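Local coordinates for uncharacterized protein MJ0754 (Methanocaldococcus jannaschii, PDB 3Q4N), which is of unknown function but folds as a ferritin-like four-helix bundle that binds metal, probably at a dinuclear centre, at residues E23-E27 against F82-F87; L120-I124 against Y136-M140; L38-L44 against G98-E102. One frame throughout, in Å; residues are numbered along the deposited sequence.

Interaction 1: E23-E27 against F82-F87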
loop_
_atom_site.group_PDB
_atom_site.type_symbol
_atom_site.label_atom_id
_atom_site.label_comp_id
_atom_site.label_asym_id
_atom_site.label_seq_id
_atom_site.Cartn_x
_atom_site.Cartn_y
_atom_site.Cartn_z
ATOM N N GLU B 23 3.243 -4.704 13.061
ATOM C CA GLU B 23 3.779 -4.209 11.802
ATOM C C GLU B 23 4.145 -2.746 11.934
ATOM O O GLU B 23 5.204 -2.306 11.450
ATOM C CB GLU B 23 2.766 -4.402 10.679
ATOM C CG GLU B 23 3.396 -4.718 9.328
ATOM C CD GLU B 23 2.355 -4.774 8.209
ATOM O OE1 GLU B 23 2.169 -5.881 7.622
ATOM O OE2 GLU B 23 1.713 -3.716 7.934
ATOM N N MET B 24 3.261 -2.011 12.612
ATOM C CA MET B 24 3.425 -0.597 12.818
ATOM C C MET B 24 4.594 -0.291 13.730
ATOM O O MET B 24 5.276 0.712 13.544
ATOM C CB MET B 24 2.155 -0.022 13.389
ATOM C CG MET B 24 1.067 0.209 12.348
ATOM S SD MET B 24 1.581 1.045 10.830
ATOM C CE MET B 24 2.339 2.553 11.368
ATOM N N ARG B 25 4.825 -1.157 14.713
ATOM C CA ARG B 25 5.979 -1.024 15.602
ATOM C C ARG B 25 7.242 -1.049 14.763
ATOM O O ARG B 25 8.124 -0.207 14.934
ATOM C CB ARG B 25 6.008 -2.158 16.633
ATOM C CG ARG B 25 7.311 -2.288 17.445
ATOM C CD ARG B 25 7.393 -1.274 18.597
ATOM N NE ARG B 25 8.616 -1.410 19.394
ATOM C CZ ARG B 25 9.209 -0.398 20.028
ATOM N NH1 ARG B 25 8.705 0.832 19.975
ATOM N NH2 ARG B 25 10.319 -0.607 20.717
ATOM N N GLU B 26 7.325 -2.002 13.841
ATOM C CA GLU B 26 8.471 -2.031 12.959
ATOM C C GLU B 26 8.420 -1.029 11.820
ATOM O O GLU B 26 9.466 -0.639 11.298
ATOM C CB GLU B 26 8.746 -3.427 12.439
ATOM C CG GLU B 26 10.104 -3.932 12.882
ATOM C CD GLU B 26 10.187 -5.443 12.970
ATOM O OE1 GLU B 26 9.281 -6.135 12.432
ATOM O OE2 GLU B 26 11.178 -5.920 13.583
ATOM N N GLU B 27 7.224 -0.589 11.443
ATOM C CA GLU B 27 7.154 0.399 10.393
ATOM C C GLU B 27 7.842 1.689 10.811
ATOM O O GLU B 27 8.654 2.197 10.045
ATOM C CB GLU B 27 5.737 0.627 9.896
ATOM C CG GLU B 27 5.709 1.130 8.454
ATOM C CD GLU B 27 4.408 0.793 7.709
ATOM O OE1 GLU B 27 3.732 1.737 7.222
ATOM O OE2 GLU B 27 4.059 -0.411 7.602
ATOM N N PHE B 82 15.608 -5.934 11.395
ATOM C CA PHE B 82 14.146 -6.140 11.474
ATOM C C PHE B 82 13.743 -7.609 11.448
ATOM O O PHE B 82 14.290 -8.381 10.662
ATOM C CB PHE B 82 13.440 -5.445 10.296
ATOM C CG PHE B 82 13.590 -3.956 10.289
ATOM C CD1 PHE B 82 12.632 -3.151 10.874
ATOM C CD2 PHE B 82 14.687 -3.360 9.696
ATOM C CE1 PHE B 82 12.762 -1.776 10.880
ATOM C CE2 PHE B 82 14.831 -1.987 9.703
ATOM C CZ PHE B 82 13.862 -1.194 10.291
ATOM N N SER B 83 12.778 -7.981 12.290
ATOM C CA SER B 83 12.090 -9.265 12.168
ATOM C C SER B 83 11.595 -9.412 10.747
ATOM O O SER B 83 12.265 -10.026 9.911
ATOM C CB SER B 83 10.865 -9.336 13.081
ATOM O OG SER B 83 11.227 -9.453 14.442
ATOM N N ASN B 84 10.430 -8.823 10.480
ATOM C CA ASN B 84 9.774 -8.917 9.192
ATOM C C ASN B 84 10.651 -8.417 8.032
ATOM O O ASN B 84 10.918 -7.213 7.926
ATOM C CB ASN B 84 8.465 -8.151 9.252
ATOM C CG ASN B 84 7.681 -8.253 7.982
ATOM O OD1 ASN B 84 7.922 -9.126 7.148
ATOM N ND2 ASN B 84 6.724 -7.364 7.822
ATOM N N PRO B 85 11.096 -9.346 7.152
ATOM C CA PRO B 85 12.061 -9.028 6.088
ATOM C C PRO B 85 11.540 -7.964 5.130
ATOM O O PRO B 85 12.317 -7.252 4.503
ATOM C CB PRO B 85 12.243 -10.362 5.366
ATOM C CG PRO B 85 11.841 -11.387 6.362
ATOM C CD PRO B 85 10.700 -10.763 7.097
ATOM N N LYS B 86 10.221 -7.857 5.044
ATOM C CA LYS B 86 9.561 -6.783 4.330
ATOM C C LYS B 86 10.266 -5.476 4.612
ATOM O O LYS B 86 10.333 -4.597 3.760
ATOM C CB LYS B 86 8.110 -6.703 4.794
ATOM C CG LYS B 86 7.312 -5.524 4.259
ATOM C CD LYS B 86 5.856 -5.904 4.062
ATOM C CE LYS B 86 4.936 -4.780 4.508
ATOM N NZ LYS B 86 3.693 -5.336 5.139
ATOM N N PHE B 87 10.815 -5.373 5.813
ATOM C CA PHE B 87 11.428 -4.143 6.245
ATOM C C PHE B 87 12.910 -4.067 6.043
ATOM O O PHE B 87 13.426 -2.993 5.740
ATOM C CB PHE B 87 11.083 -3.886 7.685
ATOM C CG PHE B 87 9.670 -3.501 7.866
ATOM C CD1 PHE B 87 9.246 -2.214 7.524
ATOM C CD2 PHE B 87 8.747 -4.418 8.326
ATOM C CE1 PHE B 87 7.929 -1.837 7.662
ATOM C CE2 PHE B 87 7.422 -4.057 8.481
ATOM C CZ PHE B 87 7.008 -2.760 8.146
#

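Interaction 2: L120-I124 against Y136-M140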
loop_
_atom_site.group_PDB
_atom_site.type_symbol
_atom_site.label_atom_id
_atom_site.label_comp_id
_atom_site.label_asym_id
_atom_site.label_seq_id
_atom_site.Cartn_x
_atom_site.Cartn_y
_atom_site.Cartn_z
ATOM N N LEU B 120 -1.262 3.457 8.041
ATOM C CA LEU B 120 -2.040 3.959 9.148
ATOM C C LEU B 120 -3.517 3.940 8.813
ATOM O O LEU B 120 -4.290 3.401 9.576
ATOM C CB LEU B 120 -1.572 5.366 9.550
ATOM C CG LEU B 120 -0.293 5.413 10.404
ATOM C CD1 LEU B 120 0.257 6.793 10.521
ATOM C CD2 LEU B 120 -0.508 4.831 11.808
ATOM N N GLU B 121 -3.911 4.513 7.676
ATOM C CA GLU B 121 -5.332 4.529 7.297
ATOM C C GLU B 121 -5.779 3.084 7.122
ATOM O O GLU B 121 -6.780 2.669 7.694
ATOM C CB GLU B 121 -5.591 5.337 6.008
ATOM C CG GLU B 121 -5.880 6.847 6.183
ATOM C CD GLU B 121 -5.520 7.707 4.921
ATOM O OE1 GLU B 121 -5.684 7.237 3.766
ATOM O OE2 GLU B 121 -5.077 8.874 5.084
ATOM N N LYS B 122 -5.006 2.321 6.349
ATOM C CA LYS B 122 -5.237 0.889 6.145
ATOM C C LYS B 122 -5.553 0.183 7.460
ATOM O O LYS B 122 -6.560 -0.521 7.557
ATOM C CB LYS B 122 -4.002 0.284 5.474
ATOM C CG LYS B 122 -3.895 -1.225 5.401
ATOM C CD LYS B 122 -2.459 -1.554 4.991
ATOM C CE LYS B 122 -2.275 -2.987 4.519
ATOM N NZ LYS B 122 -1.943 -4.003 5.598
ATOM N N TRP B 123 -4.715 0.413 8.474
ATOM C CA TRP B 123 -4.864 -0.226 9.790
ATOM C C TRP B 123 -5.991 0.302 10.690
ATOM O O TRP B 123 -6.681 -0.479 11.357
ATOM C CB TRP B 123 -3.545 -0.204 10.552
ATOM C CG TRP B 123 -2.502 -1.143 10.012
ATOM C CD1 TRP B 123 -1.248 -0.809 9.560
ATOM C CD2 TRP B 123 -2.607 -2.565 9.879
ATOM N NE1 TRP B 123 -0.577 -1.935 9.147
ATOM C CE2 TRP B 123 -1.387 -3.026 9.328
ATOM C CE3 TRP B 123 -3.615 -3.497 10.166
ATOM C CZ2 TRP B 123 -1.152 -4.371 9.057
ATOM C CZ3 TRP B 123 -3.377 -4.836 9.898
ATOM C CH2 TRP B 123 -2.158 -5.260 9.350
ATOM N N ILE B 124 -6.159 1.619 10.721
ATOM C CA ILE B 124 -7.259 2.237 11.434
ATOM C C ILE B 124 -8.568 1.621 10.947
ATOM O O ILE B 124 -9.394 1.174 11.757
ATOM C CB ILE B 124 -7.278 3.755 11.213
ATOM C CG1 ILE B 124 -6.225 4.421 12.084
ATOM C CG2 ILE B 124 -8.669 4.341 11.503
ATOM C CD1 ILE B 124 -5.891 5.834 11.649
ATOM N N TYR B 136 -2.990 5.366 16.516
ATOM C CA TYR B 136 -2.861 5.517 15.087
ATOM C C TYR B 136 -3.208 6.930 14.603
ATOM O O TYR B 136 -2.472 7.515 13.805
ATOM C CB TYR B 136 -3.711 4.471 14.395
ATOM C CG TYR B 136 -3.163 3.073 14.516
ATOM C CD1 TYR B 136 -3.905 1.978 14.102
ATOM C CD2 TYR B 136 -1.891 2.839 15.048
ATOM C CE1 TYR B 136 -3.392 0.674 14.211
ATOM C CE2 TYR B 136 -1.362 1.538 15.154
ATOM C CZ TYR B 136 -2.119 0.463 14.735
ATOM O OH TYR B 136 -1.612 -0.815 14.837
ATOM N N GLU B 137 -4.311 7.484 15.110
ATOM C CA GLU B 137 -4.793 8.793 14.663
ATOM C C GLU B 137 -3.728 9.829 14.917
ATOM O O GLU B 137 -3.421 10.636 14.054
ATOM C CB GLU B 137 -6.070 9.194 15.390
ATOM C CG GLU B 137 -7.271 8.287 15.123
ATOM C CD GLU B 137 -8.398 8.975 14.366
ATOM O OE1 GLU B 137 -8.096 9.862 13.517
ATOM O OE2 GLU B 137 -9.580 8.615 14.631
ATOM N N ASN B 138 -3.151 9.783 16.108
ATOM C CA ASN B 138 -2.047 10.657 16.463
ATOM C C ASN B 138 -0.765 10.397 15.678
ATOM O O ASN B 138 0.036 11.317 15.430
ATOM C CB ASN B 138 -1.776 10.531 17.939
ATOM C CG ASN B 138 -2.650 11.429 18.740
ATOM O OD1 ASN B 138 -3.584 10.972 19.405
ATOM N ND2 ASN B 138 -2.384 12.741 18.660
ATOM N N LEU B 139 -0.579 9.139 15.294
ATOM C CA LEU B 139 0.532 8.772 14.454
ATOM C C LEU B 139 0.369 9.402 13.070
ATOM O O LEU B 139 1.318 10.013 12.542
ATOM C CB LEU B 139 0.712 7.260 14.430
ATOM C CG LEU B 139 1.827 6.817 15.392
ATOM C CD1 LEU B 139 1.643 7.344 16.810
ATOM C CD2 LEU B 139 2.018 5.326 15.432
ATOM N N MET B 140 -0.837 9.317 12.511
ATOM C CA MET B 140 -1.138 10.057 11.290
ATOM C C MET B 140 -0.770 11.535 11.507
ATOM O O MET B 140 0.011 12.110 10.748
ATOM C CB MET B 140 -2.614 9.912 10.928
ATOM C CG MET B 140 -2.871 9.662 9.473
ATOM S SD MET B 140 -4.136 8.370 9.310
ATOM C CE MET B 140 -5.643 9.326 9.002
#

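Interaction 3: L38-L44 against G98-E102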
loop_
_atom_site.group_PDB
_atom_site.type_symbol
_atom_site.label_atom_id
_atom_site.label_comp_id
_atom_site.label_asym_id
_atom_site.label_seq_id
_atom_site.Cartn_x
_atom_site.Cartn_y
_atom_site.Cartn_z
ATOM N N LEU B 38 20.529 8.686 6.993
ATOM C CA LEU B 38 20.638 9.709 5.974
ATOM C C LEU B 38 21.198 10.997 6.538
ATOM O O LEU B 38 21.855 11.767 5.832
ATOM C CB LEU B 38 19.277 9.935 5.326
ATOM C CG LEU B 38 18.965 8.862 4.290
ATOM C CD1 LEU B 38 17.557 9.012 3.720
ATOM C CD2 LEU B 38 20.013 8.887 3.171
ATOM N N TYR B 39 20.928 11.224 7.818
ATOM C CA TYR B 39 21.542 12.308 8.513
ATOM C C TYR B 39 23.027 12.041 8.568
ATOM O O TYR B 39 23.812 12.938 8.292
ATOM C CB TYR B 39 21.000 12.403 9.907
ATOM C CG TYR B 39 21.605 13.520 10.714
ATOM C CD1 TYR B 39 22.583 13.257 11.671
ATOM C CD2 TYR B 39 21.185 14.849 10.536
ATOM C CE1 TYR B 39 23.134 14.285 12.431
ATOM C CE2 TYR B 39 21.730 15.894 11.294
ATOM C CZ TYR B 39 22.699 15.595 12.240
ATOM O OH TYR B 39 23.250 16.593 12.998
ATOM N N ASN B 40 23.423 10.814 8.916
ATOM C CA ASN B 40 24.865 10.478 8.939
ATOM C C ASN B 40 25.523 10.763 7.602
ATOM O O ASN B 40 26.666 11.247 7.577
ATOM C CB ASN B 40 25.160 9.044 9.418
ATOM C CG ASN B 40 24.968 8.876 10.940
ATOM O OD1 ASN B 40 25.143 9.827 11.721
ATOM N ND2 ASN B 40 24.606 7.656 11.364
ATOM N N LYS B 41 24.776 10.521 6.512
ATOM C CA LYS B 41 25.272 10.741 5.157
ATOM C C LYS B 41 25.326 12.207 4.758
ATOM O O LYS B 41 26.357 12.657 4.269
ATOM C CB LYS B 41 24.482 9.954 4.112
ATOM C CG LYS B 41 24.887 10.316 2.674
ATOM C CD LYS B 41 26.429 10.331 2.514
ATOM C CE LYS B 41 26.915 11.001 1.220
ATOM N NZ LYS B 41 26.734 10.111 0.011
ATOM N N TRP B 42 24.223 12.929 4.965
ATOM C CA TRP B 42 24.032 14.287 4.427
ATOM C C TRP B 42 24.042 15.399 5.450
ATOM O O TRP B 42 24.297 16.541 5.093
ATOM C CB TRP B 42 22.724 14.388 3.632
ATOM C CG TRP B 42 22.695 13.480 2.482
ATOM C CD1 TRP B 42 21.911 12.385 2.335
ATOM C CD2 TRP B 42 23.510 13.563 1.308
ATOM N NE1 TRP B 42 22.172 11.771 1.139
ATOM C CE2 TRP B 42 23.156 12.468 0.483
ATOM C CE3 TRP B 42 24.506 14.463 0.865
ATOM C CZ2 TRP B 42 23.767 12.235 -0.771
ATOM C CZ3 TRP B 42 25.120 14.230 -0.373
ATOM C CH2 TRP B 42 24.743 13.121 -1.176
ATOM N N LYS B 43 23.720 15.078 6.699
ATOM C CA LYS B 43 23.784 16.046 7.802
ATOM C C LYS B 43 22.679 17.120 7.771
ATOM O O LYS B 43 22.854 18.238 8.327
ATOM C CB LYS B 43 25.177 16.691 7.865
ATOM C CG LYS B 43 26.051 16.194 9.007
ATOM C CD LYS B 43 26.449 14.701 8.904
ATOM C CE LYS B 43 27.933 14.487 9.280
ATOM N NZ LYS B 43 28.422 15.371 10.400
ATOM N N LEU B 44 21.551 16.778 7.132
ATOM C CA LEU B 44 20.399 17.676 7.049
ATOM C C LEU B 44 19.581 17.576 8.320
ATOM O O LEU B 44 19.107 16.494 8.672
ATOM C CB LEU B 44 19.527 17.366 5.824
ATOM C CG LEU B 44 20.122 17.672 4.445
ATOM C CD1 LEU B 44 19.215 17.158 3.333
ATOM C CD2 LEU B 44 20.446 19.167 4.279
ATOM N N GLY B 98 18.241 7.018 -1.375
ATOM C CA GLY B 98 18.540 8.276 -0.706
ATOM C C GLY B 98 20.007 8.595 -0.546
ATOM O O GLY B 98 20.364 9.733 -0.233
ATOM N N ASP B 99 20.863 7.596 -0.752
ATOM C CA ASP B 99 22.304 7.783 -0.593
ATOM C C ASP B 99 22.889 8.387 -1.855
ATOM O O ASP B 99 24.107 8.572 -1.957
ATOM C CB ASP B 99 23.005 6.451 -0.293
ATOM C CG ASP B 99 24.203 6.610 0.642
ATOM O OD1 ASP B 99 25.354 6.528 0.142
ATOM O OD2 ASP B 99 23.986 6.820 1.869
ATOM N N LYS B 100 22.015 8.689 -2.813
ATOM C CA LYS B 100 22.430 9.180 -4.127
ATOM C C LYS B 100 22.497 10.716 -4.235
ATOM O O LYS B 100 23.467 11.266 -4.776
ATOM C CB LYS B 100 21.572 8.562 -5.231
ATOM C CG LYS B 100 21.959 7.120 -5.582
ATOM C CD LYS B 100 21.402 6.735 -6.940
ATOM C CE LYS B 100 19.915 6.389 -6.883
ATOM N NZ LYS B 100 19.749 4.915 -6.988
ATOM N N SER B 101 21.478 11.408 -3.725
ATOM C CA SER B 101 21.526 12.865 -3.656
ATOM C C SER B 101 20.767 13.403 -2.460
ATOM O O SER B 101 19.859 12.758 -1.963
ATOM C CB SER B 101 20.983 13.495 -4.950
ATOM O OG SER B 101 19.565 13.542 -4.972
ATOM N N GLU B 102 21.137 14.600 -2.019
ATOM C CA GLU B 102 20.274 15.404 -1.158
ATOM C C GLU B 102 18.810 15.385 -1.605
ATOM O O GLU B 102 17.930 15.012 -0.831
ATOM C CB GLU B 102 20.772 16.837 -1.099
ATOM C CG GLU B 102 21.847 17.022 -0.070
ATOM C CD GLU B 102 22.554 18.346 -0.196
ATOM O OE1 GLU B 102 23.025 18.866 0.838
ATOM O OE2 GLU B 102 22.648 18.860 -1.332
#

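Interaction 1: E23-E27 against F82-F87
Glu26 and Ser83 are joined by a hydrogen bond: Ser83 N donates to Glu26 OE2 at 2.9 Å. The N-H reaches the oxygen from above the carboxylate plane, 43° out of it, and the bond is bent, with an angle of 144° at the hydrogen. Beyond CG the chain of Glu26 runs extended, which carries its carboxylate to the turn ahead of helix 85-98. There Asn84 takes the N-cap position, its OD1 accepting weakly from Lys86 N. Nearer the start of the 23-27 segment, a salt bridge joins Glu23 OE1 to Lys86 NZ over 3.0 Å, weak as a hydrogen bond. The two chains cross at about a right angle, Lys86 bending along its length while Glu23 stays extended. The two phenylalanines meet the helix mostly with ring carbons. Glu26 CG meets the edge of the Phe82 ring, 3.3 Å from its CD1. Phe87 takes Glu26 O over one face, displaced from the ring centre, whereas Glu27 OE2 lies at the edge of the same ring, 3.8 Å from Phe87 CZ. Closer to the backbone, Glu27 CG rests 3.8 Å from Phe87 CE1. Outside the pair, Ser83 OG is held by Pro73 O and Lys29 makes a cation-pi contact with Phe82. Helix 15-42 turns Met24 onto helix 102-125 and Arg25 onto helix 45-68, with helix 85-98 packed against it here.

Interaction 2: L120-I124 against Y136-M140
Ile124 and Tyr136 slide past each other in opposite directions, with Ile124 CG1 3.4 Å from Tyr136 CB and at the edge of the phenol ring, near its plane. Ile124 owes this to its first torsion: CG1 stands anti to the carbonyl carbon (chi1 -78°), and CD1 is carried on to within 3.9 Å of Met140 SD. One turn back along helix 102-125, Leu120 is directed at helix 130-155 and divides its two methyls. CD1 comes down on the backbone between Leu139 and Met140, while CD2 reaches Leu139 CB at 3.8 Å and the Tyr136 ring, 4.0 Å from its CD2. The side chains of Leu120 and Leu139 stand at roughly a right angle to one another. Met140 bends at its second and third torsions and lays its thioether along the outer margin, where Met140 CE meets Glu121 CG at 3.8 Å, again nearly perpendicular. Trp123 touches with its CB alone, 3.8 Å from Tyr136 CE1; its indole turns away toward helix 15-42, whose Met24 also packs on Leu120 and Tyr136. The contact is thus held by apolar groups, the carboxylate of Glu121 keeping to its margin. The axes of the two short segments approach to 9.9 Å and run at 164°, nearly antiparallel, the geometry of a helical hairpin within a ferritin-like four-helix bundle.

Interaction 3: L38-L44 against G98-E102
The indole of Trp42 is the centrepiece, held between the backbone of the 98-102 turn and the chain of its own neighbour Lys41. Over one face lie Ser101 C and Glu102 N, the carbon 3.5 Å above the plane, both displaced from the ring centre. The opposite face is taken by Lys41 CG, likewise off-centre, so the ring sits between a peptide group and an aliphatic chain. At its edge NE1 donates to Gly98 O at 3.1 Å. This bond is nearly straight, 160° at the hydrogen; the acceptor lies close to the ring plane, and the donor lies in the carbonyl plane. The ring's first torsion sets up this reach, CG standing anti to the carbonyl carbon (chi1 -61°). Toward the six-membered ring, Glu102 CG approaches Trp42 CE3 at 3.8 Å, its carboxylate tilted 36° from the indole plane. Leu44 CD1 adds a looser touch to Glu102 CG, and Leu38 CD2 lies 3.5 Å from Gly98 O, leaving that carbonyl with a methyl as well as an N-H beside it. On the exposed side Lys41 crosses Asp99 at about a right angle: its CG is 3.7 Å from Asp99 OD2, and the salt bridge from Lys41 NZ to Asp99 OD1 is long, 3.8 Å. Two helix ends meet here, that of helix 15-42, where Lys43 turns to positive phi, and that of helix 85-98. Ser101 N-caps the next helix, its OG accepting from Asp104 N. Chemically, one directed bond ties the indole to a carbonyl at the end of helix 85-98, an acceptor the helix dipole may strengthen, while the charged pair outside adds only a loose electrostatic attraction.

Helix 15-42 is shared by interactions 1 and 3, which sit at different levels along it, their centres 23 Å apart and their nearest atoms about 12 Å. Interaction 2 joins interaction 1 directly: Glu23 OE2 and Trp123 NE1, 3.1 Å apart, form a probable, weak hydrogen bond, and Met24 SD packs 3.6 Å from Trp123 CD1. Glu23 thus serves both partners with different oxygens, OE1 facing Lys86 and OE2 facing Trp123. Interactions 2 and 3 lie on opposite sides of the chain's centre, 28 Å between centres. Interactions 1 and 3 join helix 15-42 to the start of helix 85-98 and to the turn that follows it; interaction 2 belongs to the hairpin of helices 102-125 and 130-155.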